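Local atomic coordinates of putative ABC-transporter ATP-binding protein (Alicyclobacillus acidocaldarius, PDB entry 1Z47), a protein that probably binds and hydrolyses ATP as the ATPase subunit of a putative ABC transporter for sulfate. Residues 252-257 / 323-328; 287-292 / 345-350; 301-306 / 341-346. One frame throughout, in Å; residues are numbered along the deposited sequence.

Interaction 1: residues 252-257 / 323-328; sequences WTRAVQ and EVWEVH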
loop_
_atom_site.group_PDB
_atom_site.type_symbol
_atom_site.label_atom_id
_atom_site.label_comp_id
_atom_site.label_asym_id
_atom_site.label_seq_id
_atom_site.Cartn_x
_atom_site.Cartn_y
_atom_site.Cartn_z
ATOM N N TRP B 252 -7.306 20.049 -9.731
ATOM C CA TRP B 252 -8.446 20.605 -10.441
ATOM C C TRP B 252 -8.021 21.654 -11.428
ATOM O O TRP B 252 -6.966 22.256 -11.287
ATOM C CB TRP B 252 -9.442 21.262 -9.492
ATOM C CG TRP B 252 -9.748 20.495 -8.289
ATOM C CD1 TRP B 252 -9.233 20.697 -7.052
ATOM C CD2 TRP B 252 -10.670 19.409 -8.174
ATOM N NE1 TRP B 252 -9.783 19.812 -6.163
ATOM C CE2 TRP B 252 -10.667 19.007 -6.827
ATOM C CE3 TRP B 252 -11.498 18.736 -9.082
ATOM C CZ2 TRP B 252 -11.462 17.959 -6.356
ATOM C CZ3 TRP B 252 -12.292 17.688 -8.614
ATOM C CH2 TRP B 252 -12.266 17.315 -7.268
ATOM N N THR B 253 -8.887 21.893 -12.408
ATOM C CA THR B 253 -8.598 22.877 -13.431
ATOM C C THR B 253 -9.236 24.198 -13.019
ATOM O O THR B 253 -10.304 24.229 -12.404
ATOM C CB THR B 253 -9.181 22.443 -14.800
ATOM O OG1 THR B 253 -8.655 21.154 -15.148
ATOM C CG2 THR B 253 -8.811 23.453 -15.906
ATOM N N ARG B 254 -8.560 25.281 -13.350
ATOM C CA ARG B 254 -9.081 26.617 -13.090
ATOM C C ARG B 254 -8.600 27.440 -14.259
ATOM O O ARG B 254 -7.564 27.136 -14.850
ATOM C CB ARG B 254 -8.534 27.238 -11.775
ATOM C CG ARG B 254 -9.065 26.627 -10.484
ATOM C CD ARG B 254 -10.521 26.880 -10.229
ATOM N NE ARG B 254 -10.938 26.357 -8.927
ATOM C CZ ARG B 254 -11.408 25.121 -8.707
ATOM N NH1 ARG B 254 -11.530 24.247 -9.699
ATOM N NH2 ARG B 254 -11.789 24.766 -7.488
ATOM N N ALA B 255 -9.367 28.468 -14.617
ATOM C CA ALA B 255 -8.977 29.348 -15.721
ATOM C C ALA B 255 -8.424 30.603 -15.061
ATOM O O ALA B 255 -8.960 31.063 -14.056
ATOM C CB ALA B 255 -10.203 29.710 -16.599
ATOM N N VAL B 256 -7.368 31.158 -15.622
ATOM C CA VAL B 256 -6.774 32.354 -15.051
ATOM C C VAL B 256 -7.523 33.627 -15.480
ATOM O O VAL B 256 -7.822 33.798 -16.659
ATOM C CB VAL B 256 -5.327 32.485 -15.518
ATOM C CG1 VAL B 256 -4.710 33.742 -14.952
ATOM C CG2 VAL B 256 -4.554 31.233 -15.134
ATOM N N GLN B 257 -7.849 34.495 -14.523
ATOM C CA GLN B 257 -8.502 35.770 -14.842
ATOM C C GLN B 257 -7.986 36.782 -13.812
ATOM O O GLN B 257 -7.926 36.481 -12.612
ATOM C CB GLN B 257 -10.027 35.631 -14.782
ATOM C CG GLN B 257 -10.773 36.765 -15.503
ATOM C CD GLN B 257 -12.271 36.484 -15.632
ATOM O OE1 GLN B 257 -12.771 35.530 -15.052
ATOM N NE2 GLN B 257 -12.983 37.319 -16.386
ATOM N N GLU B 323 -17.274 19.532 -6.619
ATOM C CA GLU B 323 -15.954 18.934 -6.521
ATOM C C GLU B 323 -15.832 18.207 -5.186
ATOM O O GLU B 323 -16.149 18.768 -4.131
ATOM C CB GLU B 323 -14.878 20.001 -6.605
ATOM C CG GLU B 323 -14.611 20.544 -8.013
ATOM C CD GLU B 323 -13.559 21.638 -7.993
ATOM O OE1 GLU B 323 -13.080 22.040 -9.079
ATOM O OE2 GLU B 323 -13.211 22.093 -6.875
ATOM N N VAL B 324 -15.373 16.959 -5.227
ATOM C CA VAL B 324 -15.195 16.203 -4.000
ATOM C C VAL B 324 -13.722 16.262 -3.648
ATOM O O VAL B 324 -12.878 15.724 -4.364
ATOM C CB VAL B 324 -15.669 14.738 -4.164
ATOM C CG1 VAL B 324 -15.283 13.893 -2.941
ATOM C CG2 VAL B 324 -17.169 14.719 -4.316
ATOM N N TRP B 325 -13.424 16.954 -2.556
ATOM C CA TRP B 325 -12.056 17.130 -2.071
ATOM C C TRP B 325 -11.744 16.202 -0.902
ATOM O O TRP B 325 -12.616 15.919 -0.077
ATOM C CB TRP B 325 -11.831 18.556 -1.563
ATOM C CG TRP B 325 -11.721 19.605 -2.616
ATOM C CD1 TRP B 325 -12.652 19.906 -3.571
ATOM C CD2 TRP B 325 -10.634 20.518 -2.810
ATOM N NE1 TRP B 325 -12.209 20.946 -4.344
ATOM C CE2 TRP B 325 -10.978 21.347 -3.902
ATOM C CE3 TRP B 325 -9.406 20.719 -2.170
ATOM C CZ2 TRP B 325 -10.135 22.368 -4.370
ATOM C CZ3 TRP B 325 -8.563 21.735 -2.632
ATOM C CH2 TRP B 325 -8.935 22.548 -3.726
ATOM N N GLU B 326 -10.495 15.746 -0.834
ATOM C CA GLU B 326 -10.045 14.916 0.272
ATOM C C GLU B 326 -9.159 15.806 1.128
ATOM O O GLU B 326 -8.232 16.441 0.640
ATOM C CB GLU B 326 -9.234 13.691 -0.189
ATOM C CG GLU B 326 -8.799 12.823 1.014
ATOM C CD GLU B 326 -8.082 11.531 0.630
ATOM O OE1 GLU B 326 -8.140 11.134 -0.550
ATOM O OE2 GLU B 326 -7.475 10.908 1.527
ATOM N N VAL B 327 -9.475 15.854 2.410
ATOM C CA VAL B 327 -8.737 16.673 3.351
ATOM C C VAL B 327 -8.269 15.798 4.515
ATOM O O VAL B 327 -8.992 14.905 4.950
ATOM C CB VAL B 327 -9.651 17.803 3.925
ATOM C CG1 VAL B 327 -8.887 18.608 5.002
ATOM C CG2 VAL B 327 -10.141 18.731 2.776
ATOM N N HIS B 328 -7.071 16.076 5.020
ATOM C CA HIS B 328 -6.535 15.322 6.151
ATOM C C HIS B 328 -6.470 16.229 7.377
ATOM O O HIS B 328 -5.746 17.217 7.375
ATOM C CB HIS B 328 -5.138 14.774 5.812
ATOM C CG HIS B 328 -5.156 13.665 4.800
ATOM N ND1 HIS B 328 -4.012 13.045 4.351
ATOM C CD2 HIS B 328 -6.190 13.047 4.175
ATOM C CE1 HIS B 328 -4.338 12.094 3.490
ATOM N NE2 HIS B 328 -5.654 12.074 3.366
#
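R254 and E323 meet end-on, two nitrogens of the guanidinium against two oxygens of the carboxylate, in a bidentate salt bridge whose flat groups are nearly coplanar. R254 NH1 reaches E323 OE1 at 2.8 Å, on the syn lone pair, and R254 NH2 reaches E323 OE2 at 3.1 Å along an almost straight bond of 169°. OE2 has a second donor: W325 NE1, 3.0 Å from E323 OE2, comes in on the anti side and somewhat out of the carboxylate plane. Both acid oxygens are thus satisfied, probably favouring the ionised acid. The guanidinium is equally well used, because R254 NH1 also donates to T253 O, at 3.0 Å, and R254 NE is taken by E262 O. With its chain bent at chi2 (-68°), R254 brings NH1 between T253 O and E323 OE1.

The carboxylate also stacks over one face of the W252 indole, while E323 CG makes a CH-pi contact 3.8 Å from the centroid of the W252 six-membered ring. At the edge of the same indole, in its plane, sits V324 O. W252 and W325 form an offset stack of their five-membered rings, centroids 4.2 Å apart. W252 NE1 lies 3.2 Å from W325 NE1, but both are donors and do not bond to each other. W325 is buried, its side chain touching V284 and V263.

The arrangement is consistent with how the sheets of a CysA-type C-terminal domain are joined: an aromatic pair and a multiply satisfied ion pair link edge strand 250-255 of one sheet to edge strand 324-330 of another.

Interaction 2: residues 287-292 / 345-350; sequences KDVELQ and MNVTRW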
loop_
_atom_site.group_PDB
_atom_site.type_symbol
_atom_site.label_atom_id
_atom_site.label_comp_id
_atom_site.label_asym_id
_atom_site.label_seq_id
_atom_site.Cartn_x
_atom_site.Cartn_y
_atom_site.Cartn_z
ATOM N N LYS B 287 -3.562 17.346 3.348
ATOM C CA LYS B 287 -3.122 17.874 4.629
ATOM C C LYS B 287 -3.039 19.408 4.610
ATOM O O LYS B 287 -3.067 20.041 5.664
ATOM C CB LYS B 287 -1.745 17.295 4.994
ATOM C CG LYS B 287 -0.570 17.836 4.174
ATOM C CD LYS B 287 0.739 17.180 4.618
ATOM C CE LYS B 287 1.986 17.924 4.135
ATOM N NZ LYS B 287 2.080 18.005 2.649
ATOM N N ASP B 288 -2.949 19.997 3.418
ATOM C CA ASP B 288 -2.831 21.451 3.282
ATOM C C ASP B 288 -4.118 22.242 3.177
ATOM O O ASP B 288 -4.120 23.351 2.649
ATOM C CB ASP B 288 -1.962 21.797 2.078
ATOM C CG ASP B 288 -0.567 21.266 2.208
ATOM O OD1 ASP B 288 -0.050 21.266 3.346
ATOM O OD2 ASP B 288 0.020 20.860 1.176
ATOM N N VAL B 289 -5.209 21.681 3.677
ATOM C CA VAL B 289 -6.501 22.345 3.646
ATOM C C VAL B 289 -7.105 22.289 5.053
ATOM O O VAL B 289 -7.163 21.217 5.659
ATOM C CB VAL B 289 -7.441 21.641 2.653
ATOM C CG1 VAL B 289 -8.784 22.351 2.607
ATOM C CG2 VAL B 289 -6.783 21.607 1.255
ATOM N N GLU B 290 -7.544 23.437 5.572
ATOM C CA GLU B 290 -8.129 23.497 6.915
ATOM C C GLU B 290 -9.629 23.749 6.881
ATOM O O GLU B 290 -10.114 24.560 6.093
ATOM C CB GLU B 290 -7.430 24.582 7.723
ATOM C CG GLU B 290 -5.933 24.609 7.476
ATOM C CD GLU B 290 -5.203 25.598 8.367
ATOM O OE1 GLU B 290 -4.926 25.264 9.541
ATOM O OE2 GLU B 290 -4.910 26.715 7.893
ATOM N N LEU B 291 -10.368 23.052 7.738
ATOM C CA LEU B 291 -11.812 23.197 7.786
ATOM C C LEU B 291 -12.297 23.899 9.048
ATOM O O LEU B 291 -11.783 23.671 10.144
ATOM C CB LEU B 291 -12.466 21.827 7.671
ATOM C CG LEU B 291 -11.854 20.981 6.551
ATOM C CD1 LEU B 291 -12.551 19.644 6.496
ATOM C CD2 LEU B 291 -11.971 21.715 5.229
ATOM N N GLN B 292 -13.300 24.750 8.877
ATOM C CA GLN B 292 -13.879 25.505 9.973
ATOM C C GLN B 292 -15.366 25.513 9.715
ATOM O O GLN B 292 -15.795 25.718 8.580
ATOM C CB GLN B 292 -13.299 26.918 9.973
ATOM C CG GLN B 292 -11.777 26.890 10.051
ATOM C CD GLN B 292 -11.132 28.261 9.991
ATOM O OE1 GLN B 292 -11.419 29.133 10.814
ATOM N NE2 GLN B 292 -10.239 28.455 9.021
ATOM N N MET B 345 -13.436 26.103 3.691
ATOM C CA MET B 345 -12.118 25.546 3.380
ATOM C C MET B 345 -11.033 26.601 3.446
ATOM O O MET B 345 -11.281 27.771 3.184
ATOM C CB MET B 345 -12.094 24.955 1.970
ATOM C CG MET B 345 -12.883 23.686 1.792
ATOM S SD MET B 345 -13.040 23.308 0.030
ATOM C CE MET B 345 -14.761 23.593 -0.196
ATOM N N ASN B 346 -9.820 26.165 3.758
ATOM C CA ASN B 346 -8.683 27.060 3.862
ATOM C C ASN B 346 -7.452 26.412 3.244
ATOM O O ASN B 346 -6.700 25.701 3.927
ATOM C CB ASN B 346 -8.395 27.354 5.328
ATOM C CG ASN B 346 -7.508 28.560 5.515
ATOM O OD1 ASN B 346 -6.604 28.834 4.715
ATOM N ND2 ASN B 346 -7.754 29.287 6.589
ATOM N N VAL B 347 -7.229 26.659 1.957
ATOM C CA VAL B 347 -6.078 26.077 1.292
ATOM C C VAL B 347 -4.864 26.826 1.806
ATOM O O VAL B 347 -4.841 28.039 1.729
ATOM C CB VAL B 347 -6.219 26.222 -0.239
ATOM C CG1 VAL B 347 -4.969 25.731 -0.951
ATOM C CG2 VAL B 347 -7.434 25.442 -0.689
ATOM N N THR B 348 -3.875 26.105 2.346
ATOM C CA THR B 348 -2.668 26.735 2.891
ATOM C C THR B 348 -1.407 26.640 2.026
ATOM O O THR B 348 -0.537 27.494 2.128
ATOM C CB THR B 348 -2.325 26.185 4.316
ATOM O OG1 THR B 348 -1.957 24.801 4.235
ATOM C CG2 THR B 348 -3.523 26.345 5.248
ATOM N N ARG B 349 -1.280 25.587 1.215
ATOM C CA ARG B 349 -0.123 25.424 0.321
ATOM C C ARG B 349 -0.683 24.799 -0.954
ATOM O O ARG B 349 -1.709 24.094 -0.896
ATOM C CB ARG B 349 0.936 24.501 0.928
ATOM C CG ARG B 349 1.548 25.051 2.218
ATOM C CD ARG B 349 2.352 24.004 2.993
ATOM N NE ARG B 349 3.425 23.425 2.188
ATOM C CZ ARG B 349 4.297 22.527 2.635
ATOM N NH1 ARG B 349 4.234 22.097 3.895
ATOM N NH2 ARG B 349 5.232 22.049 1.820
ATOM N N TRP B 350 -0.009 25.040 -2.074
ATOM C CA TRP B 350 -0.471 24.536 -3.370
ATOM C C TRP B 350 0.594 24.641 -4.440
ATOM O O TRP B 350 1.647 25.277 -4.256
ATOM C CB TRP B 350 -1.705 25.340 -3.827
ATOM C CG TRP B 350 -1.431 26.832 -4.003
ATOM C CD1 TRP B 350 -0.933 27.454 -5.114
ATOM C CD2 TRP B 350 -1.538 27.852 -2.991
ATOM N NE1 TRP B 350 -0.721 28.797 -4.856
ATOM C CE2 TRP B 350 -1.082 29.061 -3.562
ATOM C CE3 TRP B 350 -1.969 27.856 -1.658
ATOM C CZ2 TRP B 350 -1.041 30.267 -2.842
ATOM C CZ3 TRP B 350 -1.926 29.056 -0.942
ATOM C CH2 TRP B 350 -1.463 30.240 -1.540
HETATM O O HOH W 1 -0.972 21.426 -1.099
#
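T348 grips D288 O with both its backbone and its hydroxyl. T348 N donates to D288 O at 2.8 Å in a nearly straight bond, and T348 OG1, 3.0 Å from D288 O, arrives from well above the carbonyl plane; a chi1 of 66° sets the hydroxyl between the backbone N and the carbonyl carbon, within range of that oxygen. Two residues along, E290 N donates to N346 O at 2.9 Å, and V289 CA adds a CA-H...O contact to the same oxygen. The antiparallel strands are lined on one face by V289 CG2 against V347 CG2 (4.3 Å) and L291 CD2 beside M345 CG (4.1 Å). This pairs edge strand 289-293 with 342-347 in the five-stranded antiparallel sheet.

Beyond this shell, a water donates to D288 OD2 and to R349 O. R349 CD passes 3.7 Å from D288 OD1, but the guanidinium is claimed by a salt bridge to E235. K287 NZ bonds to Y234 OH and makes a long salt bridge to D288 OD2.

D288 therefore combines a doubly gripped carbonyl with a carboxylate near two cations, which would probably favour its ionised form, although no R349 N-H points at it.

Interaction 3: residues 301-306 / 341-346; sequences AQVVRS and AWVHMN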
loop_
_atom_site.group_PDB
_atom_site.type_symbol
_atom_site.label_atom_id
_atom_site.label_comp_id
_atom_site.label_asym_id
_atom_site.label_seq_id
_atom_site.Cartn_x
_atom_site.Cartn_y
_atom_site.Cartn_z
ATOM N N ALA B 301 -18.268 23.872 1.345
ATOM C CA ALA B 301 -18.572 22.482 1.087
ATOM C C ALA B 301 -19.413 21.822 2.159
ATOM O O ALA B 301 -19.699 22.397 3.202
ATOM C CB ALA B 301 -17.277 21.709 0.896
ATOM N N GLN B 302 -19.821 20.598 1.872
ATOM C CA GLN B 302 -20.617 19.823 2.797
ATOM C C GLN B 302 -19.870 18.502 2.938
ATOM O O GLN B 302 -19.408 17.926 1.951
ATOM C CB GLN B 302 -22.023 19.611 2.234
ATOM C CG GLN B 302 -22.980 18.967 3.207
ATOM C CD GLN B 302 -24.405 18.961 2.695
ATOM O OE1 GLN B 302 -24.690 18.443 1.612
ATOM N NE2 GLN B 302 -25.314 19.533 3.476
ATOM N N VAL B 303 -19.742 18.032 4.168
ATOM C CA VAL B 303 -19.021 16.799 4.432
ATOM C C VAL B 303 -19.750 15.563 3.959
ATOM O O VAL B 303 -20.912 15.348 4.291
ATOM C CB VAL B 303 -18.732 16.665 5.932
ATOM C CG1 VAL B 303 -18.214 15.258 6.247
ATOM C CG2 VAL B 303 -17.732 17.737 6.355
ATOM N N VAL B 304 -19.070 14.757 3.157
ATOM C CA VAL B 304 -19.663 13.527 2.683
ATOM C C VAL B 304 -19.393 12.552 3.823
ATOM O O VAL B 304 -20.305 11.908 4.329
ATOM C CB VAL B 304 -18.990 13.036 1.387
ATOM C CG1 VAL B 304 -19.652 11.761 0.908
ATOM C CG2 VAL B 304 -19.086 14.114 0.315
ATOM N N ARG B 305 -18.136 12.449 4.236
ATOM C CA ARG B 305 -17.811 11.574 5.352
ATOM C C ARG B 305 -16.366 11.663 5.796
ATOM O O ARG B 305 -15.553 12.345 5.167
ATOM C CB ARG B 305 -18.193 10.118 5.045
ATOM C CG ARG B 305 -17.350 9.416 4.049
ATOM C CD ARG B 305 -17.040 8.032 4.557
ATOM N NE ARG B 305 -15.968 7.435 3.779
ATOM C CZ ARG B 305 -15.259 6.378 4.163
ATOM N NH1 ARG B 305 -15.506 5.786 5.330
ATOM N NH2 ARG B 305 -14.291 5.924 3.381
ATOM N N SER B 306 -16.078 10.999 6.917
ATOM C CA SER B 306 -14.742 10.969 7.502
ATOM C C SER B 306 -14.326 9.529 7.806
ATOM O O SER B 306 -15.172 8.642 7.931
ATOM C CB SER B 306 -14.707 11.803 8.793
ATOM O OG SER B 306 -14.445 13.185 8.550
ATOM N N ALA B 341 -22.724 17.975 7.463
ATOM C CA ALA B 341 -22.219 19.231 8.014
ATOM C C ALA B 341 -21.666 20.183 6.948
ATOM O O ALA B 341 -21.015 19.746 5.996
ATOM C CB ALA B 341 -21.141 18.935 9.044
ATOM N N TRP B 342 -21.930 21.481 7.105
ATOM C CA TRP B 342 -21.426 22.494 6.168
ATOM C C TRP B 342 -20.104 23.070 6.661
ATOM O O TRP B 342 -19.918 23.268 7.859
ATOM C CB TRP B 342 -22.448 23.625 5.968
ATOM C CG TRP B 342 -23.563 23.229 5.051
ATOM C CD1 TRP B 342 -24.765 22.686 5.404
ATOM C CD2 TRP B 342 -23.525 23.220 3.619
ATOM N NE1 TRP B 342 -25.475 22.331 4.282
ATOM C CE2 TRP B 342 -24.736 22.649 3.172
ATOM C CE3 TRP B 342 -22.581 23.635 2.669
ATOM C CZ2 TRP B 342 -25.029 22.478 1.813
ATOM C CZ3 TRP B 342 -22.870 23.466 1.318
ATOM C CH2 TRP B 342 -24.087 22.892 0.904
ATOM N N VAL B 343 -19.186 23.342 5.734
ATOM C CA VAL B 343 -17.870 23.860 6.101
ATOM C C VAL B 343 -17.221 24.848 5.146
ATOM O O VAL B 343 -17.573 24.937 3.965
ATOM C CB VAL B 343 -16.839 22.718 6.297
ATOM C CG1 VAL B 343 -17.223 21.856 7.491
ATOM C CG2 VAL B 343 -16.751 21.873 5.019
ATOM N N HIS B 344 -16.240 25.559 5.695
ATOM C CA HIS B 344 -15.429 26.556 5.012
ATOM C C HIS B 344 -14.068 25.902 4.850
ATOM O O HIS B 344 -13.610 25.217 5.767
ATOM C CB HIS B 344 -15.306 27.808 5.897
ATOM C CG HIS B 344 -14.173 28.720 5.529
ATOM N ND1 HIS B 344 -14.329 29.808 4.697
ATOM C CD2 HIS B 344 -12.869 28.713 5.894
ATOM C CE1 HIS B 344 -13.173 30.433 4.565
ATOM N NE2 HIS B 344 -12.269 29.789 5.280
ATOM N N MET B 345 -13.436 26.103 3.691
ATOM C CA MET B 345 -12.118 25.546 3.380
ATOM C C MET B 345 -11.033 26.601 3.446
ATOM O O MET B 345 -11.281 27.771 3.184
ATOM C CB MET B 345 -12.094 24.955 1.970
ATOM C CG MET B 345 -12.883 23.686 1.792
ATOM S SD MET B 345 -13.040 23.308 0.030
ATOM C CE MET B 345 -14.761 23.593 -0.196
ATOM N N ASN B 346 -9.820 26.165 3.758
ATOM C CA ASN B 346 -8.683 27.060 3.862
ATOM C C ASN B 346 -7.452 26.412 3.244
ATOM O O ASN B 346 -6.700 25.701 3.927
ATOM C CB ASN B 346 -8.395 27.354 5.328
ATOM C CG ASN B 346 -7.508 28.560 5.515
ATOM O OD1 ASN B 346 -6.604 28.834 4.715
ATOM N ND2 ASN B 346 -7.754 29.287 6.589
#
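The carbonyl O of A341 is held by V303 N at 2.8 Å along a nearly straight bond, and Q302 CA adds a CA-H...O contact to the same A341 O at 3.2 Å. The next link is a hydrogen-bonded antiparallel pair: V343 N donates to A301 O at 2.8 Å, and A301 N donates to V343 O at 2.9 Å. These three bonds join the two strands where they run close; thereafter they splay apart, their directions 115° from each other.

On the face carrying Q302 and W342, the glutamine crosses the indole at a slant. Q302 CB sits 3.9 Å from the centroid of the W342 six-membered ring, almost exactly on its normal, in a CH-pi contact. With CG anti to the backbone N (chi1 -172°) and the chain extended, the Q302 amide reaches the pyrrole side of the indole, its plane 43° from the ring. There Q302 NE2 lies 2.9 Å from W342 NE1, two donors that do not bond; NE2 has a weak hydrogen bond to G340 O instead. Were W342 replaced by a serine, the glutamine methylenes would probably lose the flat ring face that supports them.

The other face is apolar, with V303 CG2 meeting V343 CG1 at 4.3 Å.

Strand 301-308 lies in the sheet between strands 342-347 and 312-319. Toward the latter, V304 and R305 both face W316 in a classic beta bulge, and R305 NH2 bonds to E211 O of the second subunit. On its far side, strand 342-347 is flanked by strand 289-293, and the indole of W342 rests on the loop residues E296 and A299.

In the fold
Along the chain the segments run 252-257, 287-292, 301-306, 323-328 and then 341-350, where interactions 2 and 3 share M345 and N346. All three interactions lie in the all-beta C-terminal part, on the same side of the chain's centre. Centres of interactions 1 and 2, and of 2 and 3, are about 12 Å apart; those of 1 and 3 about 14 Å. Strand 342-347 is common to interactions 2 and 3, pairing with 289-293 on one flank and 301-308 on the other. These two thus build the five-stranded sheet, and interaction 1 ties its outer strand 324-330 to the three-stranded sheet, consistent with a compact CysA regulatory domain.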